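Local coordinates for protein endo-beta-mannanase (PDB 4QP0) that probably hydrolyses internal beta-1,4-mannosidic linkages in mannans, galactomannans and glucomannans as a secreted fungal glycoside hydrolase of family 5, at residues Val52-Leu56 with Trp170-Asn174. Sequence-based numbering, arbitrary orientation.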
ATOM      1  N   VAL A  52       8.182  -5.529  -2.388  1.00 27.63           N
ATOM      2  CA  VAL A  52       6.910  -5.507  -3.103  1.00 27.01           C
ATOM      3  C   VAL A  52       5.709  -5.192  -2.171  1.00 28.31           C
ATOM      4  O   VAL A  52       5.611  -5.698  -1.044  1.00 26.37           O
ATOM      5  CB  VAL A  52       6.722  -6.790  -3.962  1.00 27.14           C
ATOM      6  CG1 VAL A  52       6.643  -8.042  -3.100  1.00 27.39           C
ATOM      7  CG2 VAL A  52       5.519  -6.677  -4.889  1.00 26.85           C
ATOM      8  N   ARG A  53       4.831  -4.316  -2.652  1.00 28.25           N
ATOM      9  CA  ARG A  53       3.610  -3.962  -1.964  1.00 29.15           C
ATOM     10  C   ARG A  53       2.482  -4.784  -2.565  1.00 30.34           C
ATOM     11  O   ARG A  53       2.415  -4.948  -3.782  1.00 30.58           O
ATOM     12  CB  ARG A  53       3.331  -2.484  -2.164  1.00 29.36           C
ATOM     13  CG  ARG A  53       2.138  -1.959  -1.394  1.00 29.93           C
ATOM     14  CD  ARG A  53       2.086  -0.450  -1.485  1.00 29.87           C
ATOM     15  NE  ARG A  53       0.820   0.070  -0.992  1.00 29.58           N
ATOM     16  CZ  ARG A  53      -0.264   0.249  -1.739  1.00 30.43           C
ATOM     17  NH1 ARG A  53      -0.244  -0.046  -3.036  1.00 30.75           N
ATOM     18  NH2 ARG A  53      -1.371   0.727  -1.185  1.00 29.62           N
ATOM     19  N   THR A  54       1.609  -5.310  -1.711  1.00 29.82           N
ATOM     20  CA  THR A  54       0.545  -6.211  -2.158  1.00 30.05           C
ATOM     21  C   THR A  54      -0.611  -6.301  -1.158  1.00 29.20           C
ATOM     22  O   THR A  54      -0.475  -5.912  -0.001  1.00 28.99           O
ATOM     23  CB  THR A  54       1.092  -7.624  -2.496  1.00 31.90           C
ATOM     24  OG1 THR A  54       0.039  -8.452  -3.010  1.00 33.61           O
ATOM     25  CG2 THR A  54       1.715  -8.292  -1.277  1.00 31.51           C
ATOM     26  N   TRP A  55      -1.735  -6.832  -1.633  1.00 29.19           N
ATOM     27  CA  TRP A  55      -2.995  -6.940  -0.892  1.00 28.40           C
ATOM     28  C   TRP A  55      -2.981  -8.033   0.145  1.00 29.07           C
ATOM     29  O   TRP A  55      -2.607  -9.171  -0.164  1.00 29.76           O
ATOM     30  CB  TRP A  55      -4.121  -7.241  -1.882  1.00 27.02           C
ATOM     31  CG  TRP A  55      -4.625  -6.080  -2.719  1.00 26.61           C
ATOM     32  CD1 TRP A  55      -5.668  -6.103  -3.647  1.00 26.44           C
ATOM     33  CD2 TRP A  55      -4.156  -4.678  -2.719  1.00 27.10           C
ATOM     34  NE1 TRP A  55      -5.862  -4.867  -4.206  1.00 26.13           N
ATOM     35  CE2 TRP A  55      -4.998  -3.966  -3.691  1.00 26.47           C
ATOM     36  CE3 TRP A  55      -3.168  -3.970  -2.031  1.00 27.44           C
ATOM     37  CZ2 TRP A  55      -4.825  -2.611  -3.965  1.00 27.60           C
ATOM     38  CZ3 TRP A  55      -3.005  -2.605  -2.315  1.00 27.69           C
ATOM     39  CH2 TRP A  55      -3.815  -1.943  -3.262  1.00 27.77           C
ATOM     40  N   LEU A  56      -3.395  -7.705   1.374  1.00 28.29           N
ATOM     41  CA  LEU A  56      -3.644  -8.712   2.422  1.00 28.09           C
ATOM     42  C   LEU A  56      -5.054  -8.543   2.991  1.00 29.20           C
ATOM     43  O   LEU A  56      -5.272  -8.594   4.204  1.00 29.40           O
ATOM     44  CB  LEU A  56      -2.605  -8.653   3.549  1.00 26.97           C
ATOM     45  CG  LEU A  56      -2.138 -10.001   4.142  1.00 26.78           C
ATOM     46  CD1 LEU A  56      -1.299  -9.802   5.394  1.00 25.79           C
ATOM     47  CD2 LEU A  56      -3.285 -10.954   4.447  1.00 27.18           C
ATOM     48  N   TRP A 170       3.112  -2.866   7.916  1.00 27.45           N
ATOM     49  CA  TRP A 170       1.659  -2.881   7.697  1.00 26.49           C
ATOM     50  C   TRP A 170       1.100  -1.582   7.185  1.00 26.96           C
ATOM     51  O   TRP A 170       1.503  -0.507   7.623  1.00 27.96           O
ATOM     52  CB  TRP A 170       0.948  -3.216   9.000  1.00 25.07           C
ATOM     53  CG  TRP A 170       1.449  -4.484   9.621  1.00 23.60           C
ATOM     54  CD1 TRP A 170       2.206  -4.618  10.776  1.00 23.26           C
ATOM     55  CD2 TRP A 170       1.263  -5.851   9.115  1.00 23.40           C
ATOM     56  NE1 TRP A 170       2.491  -5.941  11.024  1.00 24.03           N
ATOM     57  CE2 TRP A 170       1.953  -6.735  10.065  1.00 23.80           C
ATOM     58  CE3 TRP A 170       0.612  -6.411   8.021  1.00 22.79           C
ATOM     59  CZ2 TRP A 170       1.976  -8.116   9.903  1.00 23.68           C
ATOM     60  CZ3 TRP A 170       0.633  -7.804   7.870  1.00 23.41           C
ATOM     61  CH2 TRP A 170       1.300  -8.636   8.787  1.00 23.56           C
ATOM     62  N   GLU A 171       0.144  -1.669   6.265  1.00 27.48           N
ATOM     63  CA  GLU A 171      -0.619  -0.504   5.856  1.00 27.72           C
ATOM     64  C   GLU A 171      -2.072  -0.706   6.230  1.00 28.09           C
ATOM     65  O   GLU A 171      -2.651  -1.763   5.952  1.00 28.10           O
ATOM     66  CB  GLU A 171      -0.498  -0.269   4.354  1.00 28.47           C
ATOM     67  CG  GLU A 171       0.929  -0.115   3.870  1.00 29.48           C
ATOM     68  CD  GLU A 171       1.018   0.669   2.584  1.00 29.71           C
ATOM     69  OE1 GLU A 171       0.248   0.374   1.636  1.00 29.73           O
ATOM     70  OE2 GLU A 171       1.856   1.592   2.534  1.00 29.29           O
ATOM     71  N   ILE A 172      -2.649   0.315   6.857  1.00 29.48           N
ATOM     72  CA  ILE A 172      -4.038   0.286   7.348  1.00 29.80           C
ATOM     73  C   ILE A 172      -5.057  -0.024   6.243  1.00 30.85           C
ATOM     74  O   ILE A 172      -5.805  -1.001   6.334  1.00 31.85           O
ATOM     75  CB  ILE A 172      -4.419   1.617   8.043  1.00 29.80           C
ATOM     76  CG1 ILE A 172      -3.586   1.817   9.317  1.00 29.03           C
ATOM     77  CG2 ILE A 172      -5.916   1.655   8.345  1.00 29.96           C
ATOM     78  CD1 ILE A 172      -3.598   3.233   9.859  1.00 28.85           C
ATOM     79  N   ALA A 173      -5.079   0.818   5.210  1.00 30.96           N
ATOM     80  CA  ALA A 173      -6.005   0.670   4.102  1.00 31.02           C
ATOM     81  C   ALA A 173      -5.453   1.304   2.834  1.00 31.43           C
ATOM     82  O   ALA A 173      -4.644   2.227   2.888  1.00 31.05           O
ATOM     83  CB  ALA A 173      -7.346   1.289   4.451  1.00 31.68           C
ATOM     84  N   ASN A 174      -5.910   0.803   1.694  1.00 31.17           N
ATOM     85  CA  ASN A 174      -5.520   1.348   0.407  1.00 32.60           C
ATOM     86  C   ASN A 174      -6.348   2.580   0.049  1.00 33.95           C
ATOM     87  O   ASN A 174      -7.579   2.526  -0.001  1.00 33.67           O
ATOM     88  CB  ASN A 174      -5.639   0.286  -0.679  1.00 31.74           C
ATOM     89  CG  ASN A 174      -5.109   0.758  -2.003  1.00 31.87           C
ATOM     90  OD1 ASN A 174      -3.987   1.267  -2.087  1.00 33.57           O
ATOM     91  ND2 ASN A 174      -5.907   0.594  -3.055  1.00 30.87           N
TER
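R53, on strand 51-55, reaches E171 at the end of strand 167-171 and N174 in the loop just beyond it, across the core of the family 5 TIM barrel; the two segments run 90° apart, and strand 102-106 pairs with both strands between them, so side chains alone make the contact. It lies at the C-terminal ends of the barrel strands, where family 5 enzymes keep their active site, which the network probably helps to shape. With CG anti to the backbone N and the chain extended as far as NE, R53 presents the edge of its guanidinium to both partners, crossing each side chain at about a right angle. In a salt bridge, R53 NE donates to E171 OE1 at 2.7 Å with an N-H...O angle of 162°, on the syn side of the carboxylate though clearly out of its plane; a weak bond from R53 NH2 to the same E171 OE1 spans 3.3 Å. T106 OG1 also binds E171 OE1. R53 NH2 donates a hydrogen bond to N174 OD1 at 2.8 Å, almost exactly in the guanidinium plane but tilted from that of the amide carbonyl. Further salt bridges join R53 NE to E292 OE1 and NH1 to E293 OE2. N174 ND2 bonds to N109 OD1, so both ends of the amide are engaged and its rotation is fixed. The outer corner of the W55 benzene ring touches this amide obliquely, planes 55° apart, with W55 CH2 3.2 Å from N174 CG. Away from the polar cluster, W170, whose NE1 bonds to D210, meets L56 at its ring edge, L56 CD1 to W170 CZ3 being 3.7 Å.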